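Local coordinates for protein Adc operon repressor AdcR (Streptococcus pneumoniae, PDB 3TGN) that senses zinc and, as a homodimer, binds DNA to repress zinc-uptake and surface-antigen genes, and can also activate another target gene, at residues Val34-Thr39 / Arg102-Glu107; Glu41-Leu46 / Thr69-Ser74; Ser84-Asp89 / Phe94-Asp99. All coordinates share one frame; numbering follows the deposited sequence.

In the fold
All three contacts lie in the winged helix-turn-helix region of this MarR-family subunit. Contact 2 is buried and contact 1 partly buried, and they share helix 38-50: contact 1 sets the loop leading into it against helix 102-123, and contact 2 sets it against helix 65-77. Both join apolar branches, and both carry ligands of the same zinc ion, E107 in contact 1 and E41 in contact 2, while H42 of contact 2 serves a second zinc. Contact 3 is a surface contact in the wing, away from both metals, and combines the buried F94 ring with backbone hydrogen bonds, carboxylates and a water. Y95 and L97 of its strand tie it back, touching I72 and A105 respectively.

Contact 1 of 3, residues Val34-Thr39 / Arg102-Glu107; sequences VALTNT and RPIAEE. With ZN (zinc ion), chain F.
I104 meets V34 and L36 with two different branches, and these two apolar touches are the direct contact between 34-39 and 102-107. With CG1 anti to the carbonyl carbon (chi1 -49°), the longer branch of I104 lies beside its backbone N and ends in CD1, 4.2 Å from V34 CB. The other methyl, CG2, lies beside the carbonyl carbon and comes within 4.1 Å of L36 CD1. L36 crosses I104 at about a right angle and touches it through CD1. No hydrogen bond joins the two segments.

One turn further along, E107 carries the polar chemistry. Its CG is anti to the backbone N, and a bend at chi2 (-82°) swings the carboxylate round to a zinc ion. OE1 binds the metal at 2.0 Å; OE2 stays 2.9 Å from the zinc and accepts a hydrogen bond from the backbone N of T31, which would fix the rotation of the group. C30, E41 and a water 2.1 Å from the zinc complete the site. On the loop side, T37 is the N-cap of helix 38-50 and forms a capping box with Q40.

I104 and L36 both rest on L44 of helix 38-50, and V34 and L36 reach M80, just before strand 81-84. A105 lies against S48 of helix 38-50 and L97 of strand 94-97.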
loop_
_atom_site.group_PDB
_atom_site.type_symbol
_atom_site.label_atom_id
_atom_site.label_comp_id
_atom_site.label_asym_id
_atom_site.label_seq_id
_atom_site.Cartn_x
_atom_site.Cartn_y
_atom_site.Cartn_z
ATOM N N VAL B 34 7.520 -23.634 -3.395
ATOM C CA VAL B 34 6.442 -23.534 -4.363
ATOM C C VAL B 34 6.086 -22.066 -4.500
ATOM O O VAL B 34 5.833 -21.389 -3.502
ATOM C CB VAL B 34 5.198 -24.318 -3.913
ATOM C CG1 VAL B 34 4.061 -24.118 -4.900
ATOM C CG2 VAL B 34 5.526 -25.791 -3.778
ATOM N N ALA B 35 6.093 -21.567 -5.731
ATOM C CA ALA B 35 5.756 -20.170 -5.969
ATOM C C ALA B 35 4.246 -19.959 -6.049
ATOM O O ALA B 35 3.615 -20.223 -7.074
ATOM C CB ALA B 35 6.449 -19.645 -7.229
ATOM N N LEU B 36 3.671 -19.503 -4.942
ATOM C CA LEU B 36 2.293 -19.047 -4.926
ATOM C C LEU B 36 2.347 -17.536 -4.805
ATOM O O LEU B 36 3.360 -16.984 -4.382
ATOM C CB LEU B 36 1.542 -19.642 -3.737
ATOM C CG LEU B 36 1.485 -21.169 -3.657
ATOM C CD1 LEU B 36 0.815 -21.614 -2.368
ATOM C CD2 LEU B 36 0.762 -21.744 -4.867
ATOM N N THR B 37 1.269 -16.861 -5.180
ATOM C CA THR B 37 1.217 -15.417 -5.016
ATOM C C THR B 37 1.263 -15.100 -3.531
ATOM O O THR B 37 0.979 -15.963 -2.698
ATOM C CB THR B 37 -0.069 -14.825 -5.597
ATOM O OG1 THR B 37 -1.173 -15.167 -4.749
ATOM C CG2 THR B 37 -0.315 -15.353 -7.003
ATOM N N ASN B 38 1.619 -13.864 -3.197
ATOM C CA ASN B 38 1.646 -13.455 -1.801
ATOM C C ASN B 38 0.283 -13.649 -1.154
ATOM O O ASN B 38 0.184 -14.104 -0.017
ATOM C CB ASN B 38 2.090 -11.997 -1.663
ATOM C CG ASN B 38 2.277 -11.584 -0.218
ATOM O OD1 ASN B 38 3.245 -11.977 0.427
ATOM N ND2 ASN B 38 1.344 -10.797 0.299
ATOM N N THR B 39 -0.767 -13.305 -1.891
ATOM C CA THR B 39 -2.127 -13.432 -1.387
ATOM C C THR B 39 -2.460 -14.891 -1.072
ATOM O O THR B 39 -3.070 -15.188 -0.044
ATOM C CB THR B 39 -3.156 -12.850 -2.380
ATOM O OG1 THR B 39 -2.881 -11.459 -2.592
ATOM C CG2 THR B 39 -4.565 -12.996 -1.835
ATOM N N ARG B 102 1.485 -26.967 4.538
ATOM C CA ARG B 102 1.995 -26.690 5.879
ATOM C C ARG B 102 3.276 -25.847 5.879
ATOM O O ARG B 102 3.333 -24.809 6.537
ATOM C CB ARG B 102 2.192 -27.988 6.664
ATOM N N PRO B 103 4.304 -26.284 5.136
ATOM C CA PRO B 103 5.550 -25.510 5.115
ATOM C C PRO B 103 5.340 -24.117 4.528
ATOM O O PRO B 103 6.038 -23.178 4.912
ATOM C CB PRO B 103 6.459 -26.339 4.200
ATOM C CG PRO B 103 5.897 -27.719 4.259
ATOM C CD PRO B 103 4.418 -27.524 4.354
ATOM N N ILE B 104 4.387 -23.989 3.609
ATOM C CA ILE B 104 4.090 -22.700 2.994
ATOM C C ILE B 104 3.525 -21.728 4.020
ATOM O O ILE B 104 3.999 -20.599 4.147
ATOM C CB ILE B 104 3.085 -22.835 1.840
ATOM C CG1 ILE B 104 3.515 -23.947 0.881
ATOM C CG2 ILE B 104 2.936 -21.510 1.110
ATOM C CD1 ILE B 104 4.863 -23.719 0.241
ATOM N N ALA B 105 2.503 -22.166 4.748
ATOM C CA ALA B 105 1.915 -21.333 5.789
ATOM C C ALA B 105 2.980 -20.948 6.806
ATOM O O ALA B 105 3.073 -19.789 7.215
ATOM C CB ALA B 105 0.765 -22.058 6.470
ATOM N N GLU B 106 3.795 -21.922 7.199
ATOM C CA GLU B 106 4.849 -21.672 8.175
ATOM C C GLU B 106 5.838 -20.626 7.669
ATOM O O GLU B 106 6.181 -19.689 8.390
ATOM C CB GLU B 106 5.587 -22.962 8.531
ATOM C CG GLU B 106 6.214 -22.923 9.915
ATOM C CD GLU B 106 7.535 -23.664 9.990
ATOM O OE1 GLU B 106 7.983 -24.196 8.952
ATOM O OE2 GLU B 106 8.127 -23.709 11.091
ATOM N N GLU B 107 6.289 -20.789 6.427
ATOM C CA GLU B 107 7.227 -19.849 5.817
ATOM C C GLU B 107 6.650 -18.438 5.765
ATOM O O GLU B 107 7.322 -17.471 6.124
ATOM C CB GLU B 107 7.619 -20.317 4.411
ATOM C CG GLU B 107 8.701 -19.477 3.740
ATOM C CD GLU B 107 8.161 -18.216 3.083
ATOM O OE1 GLU B 107 6.964 -18.182 2.733
ATOM O OE2 GLU B 107 8.940 -17.255 2.911
HETATM ZN ZN ZN F . 6.571 -16.809 1.337
HETATM O O HOH W 1 6.257 -14.816 1.854
#

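Contact 2 of 3, residues Glu41-Leu46 / Thr69-Ser74. With ZN (zinc ion), chain E; ZN (zinc ion), chain F.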
loop_
_atom_site.group_PDB
_atom_site.type_symbol
_atom_site.label_atom_id
_atom_site.label_comp_id
_atom_site.label_asym_id
_atom_site.label_seq_id
_atom_site.Cartn_x
_atom_site.Cartn_y
_atom_site.Cartn_z
ATOM N N GLU B 41 -0.305 -17.342 -0.285
ATOM C CA GLU B 41 0.427 -17.734 0.918
ATOM C C GLU B 41 -0.241 -17.201 2.179
ATOM O O GLU B 41 -0.347 -17.908 3.184
ATOM C CB GLU B 41 1.881 -17.257 0.866
ATOM C CG GLU B 41 2.773 -18.055 -0.069
ATOM C CD GLU B 41 4.252 -17.878 0.249
ATOM O OE1 GLU B 41 4.584 -17.002 1.076
ATOM O OE2 GLU B 41 5.078 -18.620 -0.323
ATOM N N HIS B 42 -0.691 -15.952 2.124
ATOM C CA HIS B 42 -1.329 -15.332 3.280
ATOM C C HIS B 42 -2.615 -16.075 3.638
ATOM O O HIS B 42 -2.919 -16.278 4.814
ATOM C CB HIS B 42 -1.616 -13.851 3.019
ATOM C CG HIS B 42 -1.929 -13.073 4.259
ATOM N ND1 HIS B 42 -0.967 -12.386 4.969
ATOM C CD2 HIS B 42 -3.093 -12.882 4.922
ATOM C CE1 HIS B 42 -1.527 -11.801 6.013
ATOM N NE2 HIS B 42 -2.817 -12.087 6.007
ATOM N N ILE B 43 -3.362 -16.484 2.616
ATOM C CA ILE B 43 -4.568 -17.278 2.824
ATOM C C ILE B 43 -4.234 -18.579 3.536
ATOM O O ILE B 43 -4.902 -18.958 4.497
ATOM C CB ILE B 43 -5.289 -17.590 1.499
ATOM C CG1 ILE B 43 -5.944 -16.325 0.943
ATOM C CG2 ILE B 43 -6.339 -18.665 1.703
ATOM C CD1 ILE B 43 -6.772 -16.558 -0.306
ATOM N N LEU B 44 -3.193 -19.262 3.068
ATOM C CA LEU B 44 -2.763 -20.502 3.706
ATOM C C LEU B 44 -2.372 -20.268 5.167
ATOM O O LEU B 44 -2.646 -21.098 6.033
ATOM C CB LEU B 44 -1.615 -21.149 2.924
ATOM C CG LEU B 44 -1.989 -21.681 1.537
ATOM C CD1 LEU B 44 -0.787 -22.325 0.854
ATOM C CD2 LEU B 44 -3.137 -22.668 1.638
ATOM N N MET B 45 -1.745 -19.130 5.444
ATOM C CA MET B 45 -1.364 -18.801 6.813
ATOM C C MET B 45 -2.607 -18.618 7.678
ATOM O O MET B 45 -2.711 -19.186 8.768
ATOM C CB MET B 45 -0.501 -17.537 6.850
ATOM C CG MET B 45 0.087 -17.234 8.229
ATOM S SD MET B 45 0.961 -15.656 8.308
ATOM C CE MET B 45 -0.391 -14.496 8.099
ATOM N N LEU B 46 -3.547 -17.820 7.184
ATOM C CA LEU B 46 -4.787 -17.568 7.906
ATOM C C LEU B 46 -5.579 -18.854 8.132
ATOM O O LEU B 46 -6.027 -19.128 9.244
ATOM C CB LEU B 46 -5.647 -16.538 7.167
ATOM C CG LEU B 46 -5.089 -15.115 7.081
ATOM C CD1 LEU B 46 -6.111 -14.172 6.456
ATOM C CD2 LEU B 46 -4.670 -14.620 8.460
ATOM N N THR B 69 -12.003 -16.156 -4.645
ATOM C CA THR B 69 -12.539 -17.331 -5.320
ATOM C C THR B 69 -11.496 -17.933 -6.256
ATOM O O THR B 69 -11.287 -19.147 -6.273
ATOM C CB THR B 69 -13.812 -16.989 -6.118
ATOM O OG1 THR B 69 -14.825 -16.512 -5.222
ATOM C CG2 THR B 69 -14.328 -18.218 -6.852
ATOM N N LYS B 70 -10.837 -17.074 -7.026
ATOM C CA LYS B 70 -9.799 -17.518 -7.947
ATOM C C LYS B 70 -8.609 -18.092 -7.186
ATOM O O LYS B 70 -8.026 -19.096 -7.594
ATOM C CB LYS B 70 -9.358 -16.372 -8.850
ATOM N N ALA B 71 -8.255 -17.450 -6.077
ATOM C CA ALA B 71 -7.140 -17.905 -5.255
ATOM C C ALA B 71 -7.414 -19.286 -4.667
ATOM O O ALA B 71 -6.575 -20.182 -4.747
ATOM C CB ALA B 71 -6.855 -16.902 -4.146
ATOM N N ILE B 72 -8.592 -19.450 -4.075
ATOM C CA ILE B 72 -8.974 -20.721 -3.470
ATOM C C ILE B 72 -9.007 -21.842 -4.506
ATOM O O ILE B 72 -8.405 -22.898 -4.309
ATOM C CB ILE B 72 -10.341 -20.621 -2.770
ATOM C CG1 ILE B 72 -10.270 -19.629 -1.609
ATOM C CG2 ILE B 72 -10.781 -21.983 -2.263
ATOM C CD1 ILE B 72 -9.356 -20.072 -0.485
ATOM N N LYS B 73 -9.709 -21.603 -5.610
ATOM C CA LYS B 73 -9.795 -22.585 -6.686
ATOM C C LYS B 73 -8.403 -23.060 -7.089
ATOM O O LYS B 73 -8.154 -24.259 -7.208
ATOM C CB LYS B 73 -10.532 -22.001 -7.887
ATOM N N SER B 74 -7.497 -22.109 -7.286
ATOM C CA SER B 74 -6.118 -22.424 -7.632
ATOM C C SER B 74 -5.453 -23.267 -6.546
ATOM O O SER B 74 -4.760 -24.242 -6.842
ATOM C CB SER B 74 -5.328 -21.137 -7.866
ATOM O OG SER B 74 -3.949 -21.409 -8.036
HETATM ZN ZN ZN E . 1.004 -12.061 4.634
HETATM ZN ZN ZN F . 6.571 -16.809 1.337
HETATM O O HOH W 1 6.257 -14.816 1.854
#
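I43 of helix 38-50 packs on A71 and I72 of helix 65-77, the second helix of the predicted helix-turn-helix motif in this winged MarR fold, which by analogy with relatives would be the DNA-recognition helix.

The apolar part is small and buried. I43 holds CG1 anti to the carbonyl carbon (chi1 -71°) and runs out straight from there, which carries CD1 to A71 CB at 3.9 Å. Its second branch, CG2, meets I72 CD1 at 4.0 Å. The two isoleucines cross at about a right angle. I72 does not aim its CB at helix 38-50; a bend at chi2 (-65°) brings CD1 round to I43. L61 of helix 54-61 also covers I43, and L81 of strand 81-84 touches I72.

Metal bonds occupy other sides of helix 38-50. E41, extended beyond CG, binds one zinc through OE1 at 2.0 Å, alongside C30 and E107. H42 binds the other through ND1, also at 2.0 Å, with E24, H108 and H112. Two consecutive residues of one helix thus serve two zinc sites, and I43, next in sequence, faces helix 65-77. The metal ligands and the contact to the recognition helix therefore sit on the same helix.

Each carboxylate oxygen of E41 also has a hydrogen-bond partner. E41 OE1 is hydrogen-bonded to ND1 of H108, whose NE2 binds the other zinc, and H108 thereby links the two sites through one hydrogen bond and one metal bond; E41 OE2 is hydrogen-bonded to S32.

The H42 ring meets H23 edge-to-face, while on one of its faces the M45 CE methyl sits 3.5 Å above the imidazole plane, offset toward the rim.

Contact 3 of 3, residues Ser84-Asp89 / Phe94-Asp99; sequences SKDSKD and FYQLTD
S84 and F94 pair as an antiparallel hydrogen-bonded couple at the end of the two-stranded sheet, the wing of the winged helix fold. S84 N donates to F94 O at 2.9 Å and F94 N to S84 O at 3.1 Å, so both residues have backbone donor and acceptor engaged.

Side-chain polar atoms meet through a water. S84 OG donates to it at 2.9 Å, and the water donates to D86 OD1 at 2.9 Å and Q96 OE1 at 2.7 Å. Q96 NE2 has a weak bond to E82. D86 OD2 receives two weak bonds from the backbone N atoms of K88 and D89, inside the type I turn D86-D89. D89 is satisfied outside the contact: OD2 by the hydroxyl of S51, OD1 by the backbone N of R91.

F94 is the buried centre. With chi1 at 58°, its ring folds back over the loop: S84 O lies over one face, the D89 carboxylate stacks over the opposite one with planes 22° apart, its CG 4.0 Å above the ring and offset toward the rim, and D86 OD1 stands in plane at the edge, 3.8 Å from CZ.

An acceptor at the rim suits the slightly positive ring hydrogens; D89, over the face, is probably held by S51 and R91 instead. Backbone, water and outside residues thus serve the loop's polar atoms, while F94 supplies apolar filling.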
loop_
_atom_site.group_PDB
_atom_site.type_symbol
_atom_site.label_atom_id
_atom_site.label_comp_id
_atom_site.label_asym_id
_atom_site.label_seq_id
_atom_site.Cartn_x
_atom_site.Cartn_y
_atom_site.Cartn_z
ATOM N N SER B 84 -12.714 -30.766 4.165
ATOM C CA SER B 84 -12.645 -31.649 5.319
ATOM C C SER B 84 -13.750 -31.391 6.333
ATOM O O SER B 84 -14.440 -30.370 6.286
ATOM C CB SER B 84 -11.281 -31.536 6.000
ATOM O OG SER B 84 -11.133 -32.529 6.999
ATOM N N LYS B 85 -13.905 -32.342 7.246
ATOM C CA LYS B 85 -14.866 -32.252 8.333
ATOM C C LYS B 85 -14.282 -32.959 9.550
ATOM O O LYS B 85 -13.801 -34.086 9.443
ATOM C CB LYS B 85 -16.189 -32.900 7.919
ATOM C CG LYS B 85 -17.020 -33.459 9.060
ATOM C CD LYS B 85 -18.298 -34.099 8.531
ATOM C CE LYS B 85 -18.955 -35.001 9.566
ATOM N NZ LYS B 85 -19.314 -34.273 10.815
ATOM N N ASP B 86 -14.298 -32.291 10.698
ATOM C CA ASP B 86 -13.807 -32.902 11.928
ATOM C C ASP B 86 -14.500 -32.336 13.163
ATOM O O ASP B 86 -15.176 -31.311 13.091
ATOM C CB ASP B 86 -12.285 -32.771 12.050
ATOM C CG ASP B 86 -11.821 -31.330 12.143
ATOM O OD1 ASP B 86 -10.687 -31.048 11.702
ATOM O OD2 ASP B 86 -12.579 -30.481 12.662
ATOM N N SER B 87 -14.318 -33.010 14.293
ATOM C CA SER B 87 -15.007 -32.644 15.524
ATOM C C SER B 87 -14.511 -31.333 16.139
ATOM O O SER B 87 -15.177 -30.761 16.999
ATOM C CB SER B 87 -14.910 -33.782 16.545
ATOM O OG SER B 87 -13.562 -34.159 16.765
ATOM N N LYS B 88 -13.355 -30.854 15.695
ATOM C CA LYS B 88 -12.775 -29.633 16.251
ATOM C C LYS B 88 -13.389 -28.360 15.666
ATOM O O LYS B 88 -13.213 -27.272 16.212
ATOM C CB LYS B 88 -11.260 -29.622 16.042
ATOM C CG LYS B 88 -10.555 -30.845 16.598
ATOM C CD LYS B 88 -9.139 -30.954 16.059
ATOM C CE LYS B 88 -8.494 -32.272 16.459
ATOM N NZ LYS B 88 -7.192 -32.479 15.764
ATOM N N ASP B 89 -14.110 -28.500 14.559
ATOM C CA ASP B 89 -14.681 -27.348 13.870
ATOM C C ASP B 89 -16.191 -27.493 13.694
ATOM O O ASP B 89 -16.678 -28.555 13.305
ATOM C CB ASP B 89 -14.016 -27.169 12.505
ATOM C CG ASP B 89 -14.146 -25.758 11.976
ATOM O OD1 ASP B 89 -15.286 -25.327 11.699
ATOM O OD2 ASP B 89 -13.106 -25.080 11.837
ATOM N N PHE B 94 -15.236 -27.479 5.366
ATOM C CA PHE B 94 -14.364 -26.324 5.214
ATOM C C PHE B 94 -13.081 -26.722 4.505
ATOM O O PHE B 94 -12.794 -27.909 4.347
ATOM C CB PHE B 94 -14.029 -25.737 6.584
ATOM C CG PHE B 94 -13.372 -26.716 7.512
ATOM C CD1 PHE B 94 -14.132 -27.612 8.247
ATOM C CD2 PHE B 94 -11.993 -26.749 7.645
ATOM C CE1 PHE B 94 -13.529 -28.521 9.101
ATOM C CE2 PHE B 94 -11.384 -27.654 8.497
ATOM C CZ PHE B 94 -12.155 -28.542 9.224
ATOM N N TYR B 95 -12.313 -25.723 4.081
ATOM C CA TYR B 95 -11.023 -25.968 3.453
ATOM C C TYR B 95 -9.924 -25.996 4.504
ATOM O O TYR B 95 -9.791 -25.068 5.299
ATOM C CB TYR B 95 -10.703 -24.882 2.426
ATOM C CG TYR B 95 -11.652 -24.814 1.253
ATOM C CD1 TYR B 95 -11.609 -25.767 0.241
ATOM C CD2 TYR B 95 -12.572 -23.782 1.143
ATOM C CE1 TYR B 95 -12.471 -25.700 -0.842
ATOM C CE2 TYR B 95 -13.436 -23.707 0.065
ATOM C CZ TYR B 95 -13.382 -24.668 -0.922
ATOM O OH TYR B 95 -14.241 -24.592 -1.995
ATOM N N GLN B 96 -9.136 -27.064 4.503
ATOM C CA GLN B 96 -7.987 -27.154 5.391
ATOM C C GLN B 96 -6.727 -27.423 4.583
ATOM O O GLN B 96 -6.794 -27.954 3.474
ATOM C CB GLN B 96 -8.183 -28.261 6.426
ATOM C CG GLN B 96 -8.102 -29.660 5.850
ATOM C CD GLN B 96 -8.005 -30.726 6.921
ATOM O OE1 GLN B 96 -8.177 -30.447 8.109
ATOM N NE2 GLN B 96 -7.725 -31.957 6.507
ATOM N N LEU B 97 -5.581 -27.053 5.140
ATOM C CA LEU B 97 -4.306 -27.276 4.473
ATOM C C LEU B 97 -4.000 -28.757 4.310
ATOM O O LEU B 97 -4.300 -29.566 5.188
ATOM C CB LEU B 97 -3.162 -26.609 5.246
ATOM C CG LEU B 97 -2.958 -25.103 5.061
ATOM C CD1 LEU B 97 -4.189 -24.316 5.499
ATOM C CD2 LEU B 97 -1.716 -24.637 5.811
ATOM N N THR B 98 -3.408 -29.102 3.173
ATOM C CA THR B 98 -2.824 -30.418 2.977
ATOM C C THR B 98 -1.417 -30.394 3.553
ATOM O O THR B 98 -0.944 -29.349 4.001
ATOM C CB THR B 98 -2.716 -30.760 1.486
ATOM O OG1 THR B 98 -1.775 -29.875 0.863
ATOM C CG2 THR B 98 -4.075 -30.624 0.807
ATOM N N ASP B 99 -0.743 -31.538 3.535
ATOM C CA ASP B 99 0.637 -31.605 4.000
ATOM C C ASP B 99 1.531 -30.695 3.172
ATOM O O ASP B 99 2.503 -30.137 3.675
ATOM C CB ASP B 99 1.161 -33.038 3.938
ATOM C CG ASP B 99 0.628 -33.895 5.061
ATOM O OD1 ASP B 99 0.218 -33.323 6.094
ATOM O OD2 ASP B 99 0.626 -35.137 4.915
HETATM O O HOH W 2 -9.579 -32.340 9.413
#